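Local coordinates for putative fusidic acid resistance protein (Staphylococcus aureus, PDB 2YB5), which confers resistance to the antibiotic fusidic acid, probably by binding elongation factor G and clearing it from the ribosome, at residues G147-N152 with D188-D193; P151-G156 with E164-L169; I118-W123 with F195-N200; C158-Q163 with N205-F210. All blocks are in the same frame, centred on the assembly; numbering follows the deposited sequence.

Overall arrangement
All four contacts belong to the C-terminal treble-clef zinc-finger part of the chain, and three of them hold ligands of its zinc ion: contact 1 gives Cys-191, contact 3 Cys-197, contact 4 Cys-158 and Cys-161. Contact 2 has none, but the side chain of its Ser-165 lies about 5 Å from the metal. Contacts 1 and 2 are close neighbours, their centres about 7 Å apart, sharing Pro-151 and Asn-152 and joined by probable backbone hydrogen bonds, Ser-168 with Ile-190 and Asp-166 with Tyr-192. Contacts 3 and 4, about 11 Å apart between centres, place helices 194-200 and 204-214 around Tyr-120. Along the chain, contacts 1 and 2 are nested inside the loop closed by contact 3.

Contact 1: residues G147-N152 with D188-D193. With ZN (zinc ion), chain C.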
loop_
_atom_site.group_PDB
_atom_site.type_symbol
_atom_site.label_atom_id
_atom_site.label_comp_id
_atom_site.label_asym_id
_atom_site.label_seq_id
_atom_site.Cartn_x
_atom_site.Cartn_y
_atom_site.Cartn_z
ATOM N N GLY A 147 -2.033 -4.419 -18.424
ATOM C CA GLY A 147 -0.994 -4.198 -19.410
ATOM C C GLY A 147 0.014 -5.320 -19.452
ATOM O O GLY A 147 -0.033 -6.242 -18.634
ATOM N N GLU A 148 0.918 -5.233 -20.420
ATOM C CA GLU A 148 2.004 -6.188 -20.570
ATOM C C GLU A 148 3.116 -5.911 -19.563
ATOM O O GLU A 148 3.544 -4.756 -19.371
ATOM C CB GLU A 148 2.583 -6.138 -21.996
ATOM C CG GLU A 148 3.570 -7.287 -22.295
ATOM C CD GLU A 148 4.078 -7.300 -23.732
ATOM O OE1 GLU A 148 3.268 -7.550 -24.656
ATOM O OE2 GLU A 148 5.293 -7.062 -23.934
ATOM N N ILE A 149 3.594 -6.971 -18.927
ATOM C CA ILE A 149 4.730 -6.861 -18.030
ATOM C C ILE A 149 5.699 -8.023 -18.289
ATOM O O ILE A 149 5.330 -9.185 -18.174
ATOM C CB ILE A 149 4.263 -6.784 -16.550
ATOM C CG1 ILE A 149 5.424 -6.352 -15.644
ATOM C CG2 ILE A 149 3.637 -8.104 -16.094
ATOM C CD1 ILE A 149 4.999 -5.816 -14.279
ATOM N N SER A 150 6.930 -7.710 -18.689
ATOM C CA SER A 150 7.907 -8.759 -18.960
ATOM C C SER A 150 8.320 -9.455 -17.660
ATOM O O SER A 150 8.507 -8.794 -16.641
ATOM C CB SER A 150 9.136 -8.197 -19.644
ATOM O OG SER A 150 9.954 -9.261 -20.095
ATOM N N PRO A 151 8.460 -10.796 -17.692
ATOM C CA PRO A 151 8.845 -11.539 -16.498
ATOM C C PRO A 151 10.331 -11.436 -16.196
ATOM O O PRO A 151 10.781 -11.914 -15.156
ATOM C CB PRO A 151 8.458 -12.980 -16.850
ATOM C CG PRO A 151 8.653 -13.055 -18.328
ATOM C CD PRO A 151 8.302 -11.685 -18.859
ATOM N N ASN A 152 11.082 -10.821 -17.106
ATOM C CA ASN A 152 12.491 -10.536 -16.884
ATOM C C ASN A 152 12.613 -9.250 -16.066
ATOM O O ASN A 152 12.384 -8.157 -16.579
ATOM C CB ASN A 152 13.221 -10.430 -18.225
ATOM C CG ASN A 152 13.084 -11.694 -19.069
ATOM O OD1 ASN A 152 12.843 -12.790 -18.550
ATOM N ND2 ASN A 152 13.229 -11.543 -20.380
ATOM N N ASP A 188 5.480 2.394 -17.110
ATOM C CA ASP A 188 6.678 2.593 -16.331
ATOM C C ASP A 188 7.047 1.329 -15.580
ATOM O O ASP A 188 6.305 0.347 -15.593
ATOM C CB ASP A 188 6.511 3.770 -15.360
ATOM C CG ASP A 188 7.789 4.589 -15.213
ATOM O OD1 ASP A 188 8.892 4.040 -15.417
ATOM O OD2 ASP A 188 7.692 5.786 -14.871
ATOM N N TYR A 189 8.209 1.361 -14.944
ATOM C CA TYR A 189 8.675 0.246 -14.135
ATOM C C TYR A 189 7.967 0.219 -12.777
ATOM O O TYR A 189 7.940 1.213 -12.064
ATOM C CB TYR A 189 10.204 0.296 -13.966
ATOM C CG TYR A 189 10.936 -0.132 -15.241
ATOM C CD1 TYR A 189 11.188 0.778 -16.267
ATOM C CD2 TYR A 189 11.347 -1.451 -15.426
ATOM C CE1 TYR A 189 11.840 0.392 -17.434
ATOM C CE2 TYR A 189 12.005 -1.846 -16.597
ATOM C CZ TYR A 189 12.243 -0.920 -17.593
ATOM O OH TYR A 189 12.888 -1.309 -18.744
ATOM N N ILE A 190 7.403 -0.943 -12.448
ATOM C CA ILE A 190 6.725 -1.167 -11.184
ATOM C C ILE A 190 7.105 -2.529 -10.595
ATOM O O ILE A 190 7.676 -3.381 -11.285
ATOM C CB ILE A 190 5.187 -1.105 -11.335
ATOM C CG1 ILE A 190 4.686 -2.208 -12.287
ATOM C CG2 ILE A 190 4.744 0.282 -11.797
ATOM C CD1 ILE A 190 3.155 -2.253 -12.455
ATOM N N CYS A 191 6.753 -2.727 -9.327
ATOM C CA CYS A 191 7.008 -3.983 -8.634
ATOM C C CYS A 191 6.370 -5.118 -9.431
ATOM O O CYS A 191 5.193 -5.062 -9.766
ATOM C CB CYS A 191 6.426 -3.951 -7.221
ATOM S SG CYS A 191 7.143 -2.720 -6.020
ATOM N N TYR A 192 7.156 -6.138 -9.760
ATOM C CA TYR A 192 6.611 -7.316 -10.404
ATOM C C TYR A 192 5.531 -7.960 -9.526
ATOM O O TYR A 192 4.479 -8.378 -10.013
ATOM C CB TYR A 192 7.703 -8.345 -10.668
ATOM C CG TYR A 192 7.210 -9.455 -11.554
ATOM C CD1 TYR A 192 7.009 -9.231 -12.909
ATOM C CD2 TYR A 192 6.901 -10.714 -11.037
ATOM C CE1 TYR A 192 6.532 -10.232 -13.738
ATOM C CE2 TYR A 192 6.430 -11.722 -11.860
ATOM C CZ TYR A 192 6.242 -11.468 -13.212
ATOM O OH TYR A 192 5.789 -12.442 -14.065
ATOM N N ASP A 193 5.828 -8.032 -8.233
ATOM C CA ASP A 193 4.940 -8.597 -7.229
ATOM C C ASP A 193 4.170 -7.468 -6.527
ATOM O O ASP A 193 4.717 -6.764 -5.686
ATOM C CB ASP A 193 5.780 -9.396 -6.222
ATOM C CG ASP A 193 4.967 -9.956 -5.091
ATOM O OD1 ASP A 193 3.727 -9.853 -5.108
ATOM O OD2 ASP A 193 5.581 -10.508 -4.165
HETATM ZN ZN ZN C . 5.932 -0.982 -5.837
#
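Pro-151 and Tyr-192 mark the closest backbone approach, their CA atoms 7.7 Å apart, which leaves side chains to make the contact. Segment 147-152 is the end of strand 142-149 and the turn after it; 188-193 is the end of edge strand 186-191 and the residues leading into the next helix. Strand 167-172 runs between the two in the antiparallel sheet, so they meet across an intervening strand. Tyr-192 has its CG anti to the backbone N (chi1 -170°), which carries the ring over to the backbone of Ser-150 and Pro-151. There its CE1 lies 3.8 Å from Pro-151 CA, while the phenol OH comes to 3.9 Å from Pro-151 CB. The ring also approaches the carbonyl of Ser-150, an oxygen engaged by the hydroxyl of Ser-168 on the middle strand. Ile-149 adds the aliphatic part: its CD1 methyl touches Ile-190 CG1 at 4.1 Å and Tyr-192 CD1 at 4.2 Å, crossing both side chains at a slant. Beyond this patch Cys-191 turns away from segment 147-152 and binds the zinc ion through SG at 2.1 Å. Asp-193 then caps the following helix through a bond from Phe-195 N to its OD1. Contact between the segments is thus by van der Waals packing, and the zinc ligand is flanked by two residues, Ile-190 and Tyr-192, that pack against segment 147-152.

Contact 2: residues P151-G156 with E164-L169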
loop_
_atom_site.group_PDB
_atom_site.type_symbol
_atom_site.label_atom_id
_atom_site.label_comp_id
_atom_site.label_asym_id
_atom_site.label_seq_id
_atom_site.Cartn_x
_atom_site.Cartn_y
_atom_site.Cartn_z
ATOM N N PRO A 151 8.460 -10.796 -17.692
ATOM C CA PRO A 151 8.845 -11.539 -16.498
ATOM C C PRO A 151 10.331 -11.436 -16.196
ATOM O O PRO A 151 10.781 -11.914 -15.156
ATOM C CB PRO A 151 8.458 -12.980 -16.850
ATOM C CG PRO A 151 8.653 -13.055 -18.328
ATOM C CD PRO A 151 8.302 -11.685 -18.859
ATOM N N ASN A 152 11.082 -10.821 -17.106
ATOM C CA ASN A 152 12.491 -10.536 -16.884
ATOM C C ASN A 152 12.613 -9.250 -16.066
ATOM O O ASN A 152 12.384 -8.157 -16.579
ATOM C CB ASN A 152 13.221 -10.430 -18.225
ATOM C CG ASN A 152 13.084 -11.694 -19.069
ATOM O OD1 ASN A 152 12.843 -12.790 -18.550
ATOM N ND2 ASN A 152 13.229 -11.543 -20.380
ATOM N N LYS A 153 12.961 -9.395 -14.790
ATOM C CA LYS A 153 12.905 -8.292 -13.825
ATOM C C LYS A 153 14.241 -7.580 -13.729
ATOM O O LYS A 153 15.281 -8.191 -13.947
ATOM C CB LYS A 153 12.492 -8.813 -12.438
ATOM C CG LYS A 153 11.193 -9.626 -12.452
ATOM C CD LYS A 153 10.787 -10.138 -11.072
ATOM C CE LYS A 153 11.803 -11.123 -10.500
ATOM N NZ LYS A 153 11.223 -11.948 -9.398
ATOM N N VAL A 154 14.202 -6.285 -13.413
ATOM C CA VAL A 154 15.413 -5.496 -13.160
ATOM C C VAL A 154 15.220 -4.653 -11.894
ATOM O O VAL A 154 14.133 -4.110 -11.648
ATOM C CB VAL A 154 15.790 -4.580 -14.355
ATOM C CG1 VAL A 154 16.094 -5.410 -15.601
ATOM C CG2 VAL A 154 14.703 -3.572 -14.652
ATOM N N LYS A 155 16.272 -4.559 -11.085
ATOM C CA LYS A 155 16.198 -3.842 -9.819
ATOM C C LYS A 155 16.112 -2.349 -10.088
ATOM O O LYS A 155 16.853 -1.817 -10.925
ATOM C CB LYS A 155 17.417 -4.160 -8.952
ATOM C CG LYS A 155 17.237 -3.873 -7.466
ATOM C CD LYS A 155 18.379 -4.504 -6.674
ATOM C CE LYS A 155 18.299 -4.234 -5.170
ATOM N NZ LYS A 155 19.461 -4.870 -4.450
ATOM N N GLY A 156 15.201 -1.678 -9.387
ATOM C CA GLY A 156 15.015 -0.237 -9.548
ATOM C C GLY A 156 13.916 0.307 -8.662
ATOM O O GLY A 156 13.408 -0.403 -7.790
ATOM N N GLU A 164 12.759 0.724 -3.872
ATOM C CA GLU A 164 13.569 -0.152 -4.709
ATOM C C GLU A 164 13.024 -1.569 -4.591
ATOM O O GLU A 164 12.754 -2.036 -3.483
ATOM C CB GLU A 164 15.052 -0.099 -4.297
ATOM C CG GLU A 164 16.008 -0.463 -5.424
ATOM C CD GLU A 164 17.480 -0.467 -5.005
ATOM O OE1 GLU A 164 17.784 -0.784 -3.832
ATOM O OE2 GLU A 164 18.337 -0.164 -5.863
ATOM N N SER A 165 12.833 -2.239 -5.726
ATOM C CA SER A 165 12.310 -3.606 -5.738
ATOM C C SER A 165 12.677 -4.329 -7.030
ATOM O O SER A 165 13.338 -3.761 -7.899
ATOM C CB SER A 165 10.784 -3.599 -5.569
ATOM O OG SER A 165 10.127 -3.376 -6.799
ATOM N N ASP A 166 12.248 -5.584 -7.145
ATOM C CA ASP A 166 12.353 -6.309 -8.405
ATOM C C ASP A 166 11.229 -5.796 -9.294
ATOM O O ASP A 166 10.056 -6.060 -9.027
ATOM C CB ASP A 166 12.239 -7.816 -8.190
ATOM C CG ASP A 166 13.393 -8.390 -7.371
ATOM O OD1 ASP A 166 14.543 -7.940 -7.536
ATOM O OD2 ASP A 166 13.141 -9.306 -6.562
ATOM N N THR A 167 11.590 -5.033 -10.322
ATOM C CA THR A 167 10.624 -4.317 -11.137
ATOM C C THR A 167 10.591 -4.829 -12.571
ATOM O O THR A 167 11.516 -5.489 -13.031
ATOM C CB THR A 167 10.933 -2.803 -11.166
ATOM O OG1 THR A 167 12.061 -2.560 -12.011
ATOM C CG2 THR A 167 11.216 -2.270 -9.753
ATOM N N SER A 168 9.502 -4.535 -13.267
ATOM C CA SER A 168 9.428 -4.760 -14.707
ATOM C C SER A 168 8.602 -3.658 -15.323
ATOM O O SER A 168 7.823 -2.978 -14.636
ATOM C CB SER A 168 8.772 -6.091 -15.035
ATOM O OG SER A 168 9.459 -7.162 -14.427
ATOM N N LEU A 169 8.756 -3.505 -16.630
ATOM C CA LEU A 169 8.083 -2.446 -17.349
ATOM C C LEU A 169 6.639 -2.854 -17.581
ATOM O O LEU A 169 6.368 -3.866 -18.231
ATOM C CB LEU A 169 8.783 -2.167 -18.684
ATOM C CG LEU A 169 8.191 -1.049 -19.540
ATOM C CD1 LEU A 169 8.148 0.274 -18.771
ATOM C CD2 LEU A 169 8.999 -0.907 -20.846
#
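Asn-152 brings only its backbone carbonyl near Ser-168, whose hydroxyl is bonded to Ser-150 O. At Lys-153 the side chain starts over that hydroxyl, with CG 3.6 Å from Ser-168 OG, and bends at chi3 (-64°) to pass its methylenes across Asp-166 CB. Its ammonium stays beyond salt-bridge range of the Asp-166 carboxylate. Val-154 pairs with Thr-167 in an antiparallel hydrogen-bonded pair. Val-154 N gives a bond of 2.8 Å to Thr-167 O, and Thr-167 N returns one to Val-154 O. The same oxygen takes a second, shorter bond of 2.6 Å from Thr-167 OG1, which the threonine's chi1 of 75° directs back at the partner strand; two donors thus grip one carbonyl. Lys-155 faces Asp-166 in the non-hydrogen-bonded pair, and its extended chain slants across Glu-164, CE 3.7 Å from Glu-164 OE1. Gly-156 closes the run by pairing with Ser-165: Ser-165 N binds Gly-156 O at 2.8 Å, and Gly-156 N returns a bond to Ser-165 O. The methyl CG2 of Thr-167 rests against Gly-156 O. This short hairpin around the CxxC loop borders strand 186-191. Val-154 and Thr-167 touch Tyr-189 there, Ser-165 touches the zinc ligand Cys-191, and Asp-166 and Ser-168 continue the backbone pairing with Tyr-192 and Ile-190.

Contact 3: residues I118-W123 with F195-N200; sequences ISYLGW and FKCNQN. With ZN (zinc ion), chain C.
Asn-198, on helix 194-200, lays its amide against the chain at Ile-118 to Tyr-120 and has the greatest area buried here. Its OD1 accepts two backbone amides, Ser-119 N at 2.7 Å and Tyr-120 N at 2.9 Å, both from the same face of the amide plane, the first well above it. The bond from Tyr-120 N is the straighter, 165° at the hydrogen. On the other branch, ND2 makes a weak bond to Tyr-120 O and a further one to Ser-194 O within its own helix. That nitrogen also sits over the centre of the Tyr-120 ring, 3.5 Å above its plane, the ring having been swung across by a chi1 of 76°, with ring and amide planes 50° apart. Ile-118 CG2 packs on the amide carbon, Asn-198 CG. Phe-195, one helical turn earlier, spans the segment from Ile-118 to Gly-122: CD1 is 3.9 Å from Ile-118 CG2, CZ rests near a Leu-121 methyl, and CE2 approaches Gly-122 O at 3.3 Å. A water bridges Ser-119 OG and Asn-198 O. At the edge of the tyrosine ring lies the sulfur of Cys-197, a zinc ligand. The asparagine amide therefore satisfies the buried backbone amides of Ser-119 and Tyr-120. The two bonds at OD1, with that from ND2 to Ser-194 O, hold its rotation on the helix turn that also supplies a thiolate to the metal.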
loop_
_atom_site.group_PDB
_atom_site.type_symbol
_atom_site.label_atom_id
_atom_site.label_comp_id
_atom_site.label_asym_id
_atom_site.label_seq_id
_atom_site.Cartn_x
_atom_site.Cartn_y
_atom_site.Cartn_z
ATOM N N ILE A 118 -3.621 -4.952 1.378
ATOM C CA ILE A 118 -3.602 -4.374 0.039
ATOM C C ILE A 118 -4.457 -3.122 -0.077
ATOM O O ILE A 118 -5.577 -3.059 0.436
ATOM C CB ILE A 118 -3.985 -5.394 -1.058
ATOM C CG1 ILE A 118 -5.261 -6.148 -0.720
ATOM C CG2 ILE A 118 -2.842 -6.378 -1.316
ATOM C CD1 ILE A 118 -5.821 -6.889 -1.940
ATOM N N SER A 119 -3.875 -2.118 -0.723
ATOM C CA SER A 119 -4.574 -0.919 -1.130
ATOM C C SER A 119 -5.057 -1.095 -2.562
ATOM O O SER A 119 -6.014 -0.461 -2.989
ATOM C CB SER A 119 -3.645 0.283 -1.049
ATOM O OG SER A 119 -3.308 0.548 0.301
ATOM N N TYR A 120 -4.366 -1.933 -3.318
ATOM C CA TYR A 120 -4.842 -2.303 -4.638
ATOM C C TYR A 120 -4.568 -3.775 -4.924
ATOM O O TYR A 120 -3.611 -4.352 -4.408
ATOM C CB TYR A 120 -4.203 -1.410 -5.704
ATOM C CG TYR A 120 -2.772 -1.701 -6.048
ATOM C CD1 TYR A 120 -2.445 -2.645 -7.011
ATOM C CD2 TYR A 120 -1.730 -0.981 -5.445
ATOM C CE1 TYR A 120 -1.110 -2.897 -7.342
ATOM C CE2 TYR A 120 -0.423 -1.227 -5.759
ATOM C CZ TYR A 120 -0.112 -2.173 -6.722
ATOM O OH TYR A 120 1.204 -2.401 -7.046
ATOM N N LEU A 121 -5.398 -4.364 -5.765
ATOM C CA LEU A 121 -5.266 -5.776 -6.105
ATOM C C LEU A 121 -4.553 -5.937 -7.440
ATOM O O LEU A 121 -5.117 -5.610 -8.501
ATOM C CB LEU A 121 -6.644 -6.437 -6.164
ATOM C CG LEU A 121 -6.627 -7.941 -6.426
ATOM C CD1 LEU A 121 -5.692 -8.653 -5.437
ATOM C CD2 LEU A 121 -8.049 -8.471 -6.343
ATOM N N GLY A 122 -3.325 -6.451 -7.385
ATOM C CA GLY A 122 -2.518 -6.633 -8.572
ATOM C C GLY A 122 -2.143 -8.085 -8.722
ATOM O O GLY A 122 -1.584 -8.678 -7.793
ATOM N N TRP A 123 -2.451 -8.661 -9.877
ATOM C CA TRP A 123 -2.144 -10.070 -10.135
ATOM C C TRP A 123 -1.745 -10.313 -11.567
ATOM O O TRP A 123 -2.199 -9.617 -12.484
ATOM C CB TRP A 123 -3.315 -10.991 -9.771
ATOM C CG TRP A 123 -4.524 -10.976 -10.710
ATOM C CD1 TRP A 123 -4.854 -11.925 -11.648
ATOM C CD2 TRP A 123 -5.582 -10.006 -10.741
ATOM N NE1 TRP A 123 -6.043 -11.595 -12.259
ATOM C CE2 TRP A 123 -6.509 -10.424 -11.723
ATOM C CE3 TRP A 123 -5.831 -8.817 -10.043
ATOM C CZ2 TRP A 123 -7.649 -9.686 -12.034
ATOM C CZ3 TRP A 123 -6.983 -8.101 -10.337
ATOM C CH2 TRP A 123 -7.865 -8.529 -11.330
ATOM N N PHE A 195 1.910 -7.600 -4.344
ATOM C CA PHE A 195 1.722 -7.811 -2.909
ATOM C C PHE A 195 2.870 -7.227 -2.105
ATOM O O PHE A 195 2.647 -6.603 -1.067
ATOM C CB PHE A 195 1.453 -9.289 -2.618
ATOM C CG PHE A 195 0.212 -9.780 -3.306
ATOM C CD1 PHE A 195 -1.027 -9.589 -2.723
ATOM C CD2 PHE A 195 0.277 -10.326 -4.586
ATOM C CE1 PHE A 195 -2.190 -9.993 -3.374
ATOM C CE2 PHE A 195 -0.880 -10.722 -5.247
ATOM C CZ PHE A 195 -2.116 -10.556 -4.637
ATOM N N LYS A 196 4.093 -7.370 -2.607
ATOM C CA LYS A 196 5.243 -6.684 -2.015
ATOM C C LYS A 196 5.092 -5.164 -2.129
ATOM O O LYS A 196 5.323 -4.440 -1.156
ATOM C CB LYS A 196 6.534 -7.128 -2.684
ATOM C CG LYS A 196 7.802 -6.564 -2.036
ATOM C CD LYS A 196 8.992 -6.588 -2.990
ATOM C CE LYS A 196 10.244 -6.029 -2.302
ATOM N NZ LYS A 196 11.393 -5.854 -3.236
ATOM N N CYS A 197 4.723 -4.692 -3.319
ATOM C CA CYS A 197 4.377 -3.274 -3.556
ATOM C C CYS A 197 3.404 -2.710 -2.507
ATOM O O CYS A 197 3.625 -1.629 -1.956
ATOM C CB CYS A 197 3.725 -3.110 -4.939
ATOM S SG CYS A 197 3.564 -1.403 -5.500
ATOM N N ASN A 198 2.334 -3.455 -2.254
ATOM C CA ASN A 198 1.302 -3.032 -1.303
ATOM C C ASN A 198 1.775 -2.953 0.150
ATOM O O ASN A 198 1.192 -2.220 0.941
ATOM C CB ASN A 198 0.071 -3.925 -1.414
ATOM C CG ASN A 198 -0.868 -3.468 -2.506
ATOM O OD1 ASN A 198 -1.674 -2.563 -2.290
ATOM N ND2 ASN A 198 -0.769 -4.088 -3.693
ATOM N N GLN A 199 2.837 -3.695 0.480
ATOM C CA GLN A 199 3.520 -3.562 1.778
ATOM C C GLN A 199 4.307 -2.255 1.868
ATOM O O GLN A 199 4.523 -1.741 2.962
ATOM C CB GLN A 199 4.474 -4.744 2.038
ATOM C CG GLN A 199 3.797 -6.112 2.164
ATOM C CD GLN A 199 2.926 -6.224 3.395
ATOM O OE1 GLN A 199 1.952 -5.487 3.548
ATOM N NE2 GLN A 199 3.269 -7.153 4.290
ATOM N N ASN A 200 4.735 -1.730 0.722
ATOM C CA ASN A 200 5.493 -0.481 0.664
ATOM C C ASN A 200 4.628 0.762 0.441
ATOM O O ASN A 200 5.067 1.880 0.709
ATOM C CB ASN A 200 6.511 -0.525 -0.490
ATOM C CG ASN A 200 7.374 -1.791 -0.491
ATOM O OD1 ASN A 200 7.581 -2.430 0.556
ATOM N ND2 ASN A 200 7.883 -2.158 -1.689
HETATM ZN ZN ZN C . 5.932 -0.982 -5.837
HETATM O O HOH W 1 -0.689 -0.065 0.838
#

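Contact 4: residues C158-Q163 with N205-F210. With ZN (zinc ion), chain C.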
loop_
_atom_site.group_PDB
_atom_site.type_symbol
_atom_site.label_atom_id
_atom_site.label_comp_id
_atom_site.label_asym_id
_atom_site.label_seq_id
_atom_site.Cartn_x
_atom_site.Cartn_y
_atom_site.Cartn_z
ATOM N N CYS A 158 10.245 1.301 -8.025
ATOM C CA CYS A 158 8.880 1.106 -8.498
ATOM C C CYS A 158 8.200 2.461 -8.585
ATOM O O CYS A 158 8.210 3.213 -7.626
ATOM C CB CYS A 158 8.103 0.204 -7.532
ATOM S SG CYS A 158 6.297 0.225 -7.751
ATOM N N LYS A 159 7.580 2.777 -9.714
ATOM C CA LYS A 159 6.917 4.075 -9.817
ATOM C C LYS A 159 5.522 4.162 -9.178
ATOM O O LYS A 159 4.862 5.191 -9.299
ATOM C CB LYS A 159 6.907 4.553 -11.266
ATOM C CG LYS A 159 8.326 4.741 -11.830
ATOM C CD LYS A 159 9.133 5.827 -11.104
ATOM C CE LYS A 159 10.560 5.911 -11.642
ATOM N NZ LYS A 159 11.409 6.912 -10.921
ATOM N N ILE A 160 5.085 3.112 -8.477
ATOM C CA ILE A 160 3.888 3.205 -7.650
ATOM C C ILE A 160 4.237 3.501 -6.187
ATOM O O ILE A 160 3.780 4.491 -5.632
ATOM C CB ILE A 160 3.038 1.943 -7.752
ATOM C CG1 ILE A 160 2.383 1.871 -9.135
ATOM C CG2 ILE A 160 1.957 1.921 -6.658
ATOM C CD1 ILE A 160 1.852 0.532 -9.476
ATOM N N CYS A 161 5.041 2.644 -5.568
ATOM C CA CYS A 161 5.360 2.775 -4.161
ATOM C C CYS A 161 6.635 3.587 -3.936
ATOM O O CYS A 161 6.954 3.909 -2.802
ATOM C CB CYS A 161 5.510 1.392 -3.514
ATOM S SG CYS A 161 6.885 0.396 -4.154
ATOM N N ASN A 162 7.353 3.885 -5.023
ATOM C CA ASN A 162 8.594 4.663 -5.012
ATOM C C ASN A 162 9.783 4.015 -4.308
ATOM O O ASN A 162 10.805 4.661 -4.149
ATOM C CB ASN A 162 8.362 6.074 -4.444
ATOM C CG ASN A 162 7.476 6.924 -5.332
ATOM O OD1 ASN A 162 6.634 7.681 -4.846
ATOM N ND2 ASN A 162 7.678 6.823 -6.635
ATOM N N GLN A 163 9.684 2.748 -3.913
ATOM C CA GLN A 163 10.822 2.073 -3.285
ATOM C C GLN A 163 11.588 1.203 -4.286
ATOM O O GLN A 163 11.129 0.976 -5.412
ATOM C CB GLN A 163 10.354 1.252 -2.082
ATOM C CG GLN A 163 9.646 2.125 -1.029
ATOM C CD GLN A 163 9.590 1.500 0.350
ATOM O OE1 GLN A 163 10.475 0.740 0.741
ATOM N NE2 GLN A 163 8.545 1.834 1.105
ATOM N N ASN A 205 -2.661 7.982 -3.441
ATOM C CA ASN A 205 -2.403 9.010 -4.446
ATOM C C ASN A 205 -1.300 8.616 -5.418
ATOM O O ASN A 205 -1.380 8.973 -6.585
ATOM C CB ASN A 205 -2.046 10.362 -3.809
ATOM C CG ASN A 205 -3.257 11.149 -3.360
ATOM O OD1 ASN A 205 -4.391 10.820 -3.690
ATOM N ND2 ASN A 205 -3.010 12.224 -2.602
ATOM N N ASN A 206 -0.281 7.898 -4.939
ATOM C CA ASN A 206 0.815 7.441 -5.795
ATOM C C ASN A 206 0.293 6.536 -6.917
ATOM O O ASN A 206 0.789 6.586 -8.036
ATOM C CB ASN A 206 1.885 6.678 -5.002
ATOM C CG ASN A 206 2.576 7.527 -3.905
ATOM O OD1 ASN A 206 2.342 8.730 -3.769
ATOM N ND2 ASN A 206 3.434 6.875 -3.119
ATOM N N LEU A 207 -0.696 5.695 -6.606
ATOM C CA LEU A 207 -1.311 4.839 -7.616
ATOM C C LEU A 207 -2.179 5.648 -8.572
ATOM O O LEU A 207 -2.176 5.393 -9.785
ATOM C CB LEU A 207 -2.158 3.746 -6.962
ATOM C CG LEU A 207 -2.855 2.789 -7.927
ATOM C CD1 LEU A 207 -1.823 2.001 -8.742
ATOM C CD2 LEU A 207 -3.792 1.856 -7.143
ATOM N N TYR A 208 -2.940 6.601 -8.033
ATOM C CA TYR A 208 -3.778 7.453 -8.878
ATOM C C TYR A 208 -2.937 8.261 -9.871
ATOM O O TYR A 208 -3.344 8.441 -11.011
ATOM C CB TYR A 208 -4.616 8.423 -8.043
ATOM C CG TYR A 208 -5.661 7.799 -7.154
ATOM C CD1 TYR A 208 -6.147 6.508 -7.377
ATOM C CD2 TYR A 208 -6.192 8.524 -6.090
ATOM C CE1 TYR A 208 -7.131 5.966 -6.555
ATOM C CE2 TYR A 208 -7.160 7.990 -5.264
ATOM C CZ TYR A 208 -7.624 6.715 -5.496
ATOM O OH TYR A 208 -8.585 6.196 -4.666
ATOM N N GLU A 209 -1.761 8.718 -9.438
ATOM C CA GLU A 209 -0.887 9.532 -10.291
ATOM C C GLU A 209 -0.197 8.681 -11.353
ATOM O O GLU A 209 -0.002 9.135 -12.483
ATOM C CB GLU A 209 0.155 10.277 -9.463
ATOM C CG GLU A 209 -0.415 11.343 -8.563
ATOM C CD GLU A 209 0.631 11.952 -7.649
ATOM O OE1 GLU A 209 1.784 12.184 -8.103
ATOM O OE2 GLU A 209 0.292 12.222 -6.471
ATOM N N PHE A 210 0.174 7.455 -10.990
ATOM C CA PHE A 210 0.672 6.502 -11.962
ATOM C C PHE A 210 -0.402 6.230 -13.024
ATOM O O PHE A 210 -0.119 6.282 -14.221
ATOM C CB PHE A 210 1.085 5.209 -11.264
ATOM C CG PHE A 210 1.489 4.117 -12.201
ATOM C CD1 PHE A 210 2.696 4.180 -12.878
ATOM C CD2 PHE A 210 0.673 3.016 -12.399
ATOM C CE1 PHE A 210 3.072 3.168 -13.750
ATOM C CE2 PHE A 210 1.050 2.000 -13.275
ATOM C CZ PHE A 210 2.251 2.088 -13.949
HETATM ZN ZN ZN C . 5.932 -0.982 -5.837
HETATM O O HOH W 2 3.441 7.180 -8.571
HETATM O O HOH W 3 5.994 7.944 -2.106
#
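The CxxC knuckle of the zinc site, Cys-158 to Cys-161, is backed here by helix 204-214, with Ile-160 as the residue that fills the join. Its side chain leans over Phe-210: CG1 stands 4.2 Å from the ring centroid, 25° off the normal, a CH-pi contact displaced toward the rim of the ring face. With CG anti to the backbone N (chi1 174°), the Phe-210 ring is carried to the isoleucine, which lies over one of its faces. CD1 of Ile-160 continues to Leu-207 CD1 at 4.0 Å, the two side chains lying side by side and pointing the same way. On the metal side of the same loop, Cys-158 SG and Cys-161 SG bind the zinc ion, and Cys-191 and Cys-197 complete the four-cysteine site of the treble clef. Cys-158 SG additionally accepts Ile-160 N at 3.2 Å and Cys-161 N, the N-H of Cys-161 pointing almost straight at the sulfur and that of Ile-160 somewhat bent; such bonds would be expected to ease the negative charge of a thiolate. Asn-206 comes up against the knuckle's backbone, its CB 3.0 Å from Ile-160 O, a tight approach. Two waters bridge the polar groups beside it. One donates to both Lys-159 O and Asn-206 O, while the other donates to Asn-162 OD1 and accepts from Asn-206 ND2 at 3.0 Å, bridging two amides whose planes are turned 51° apart.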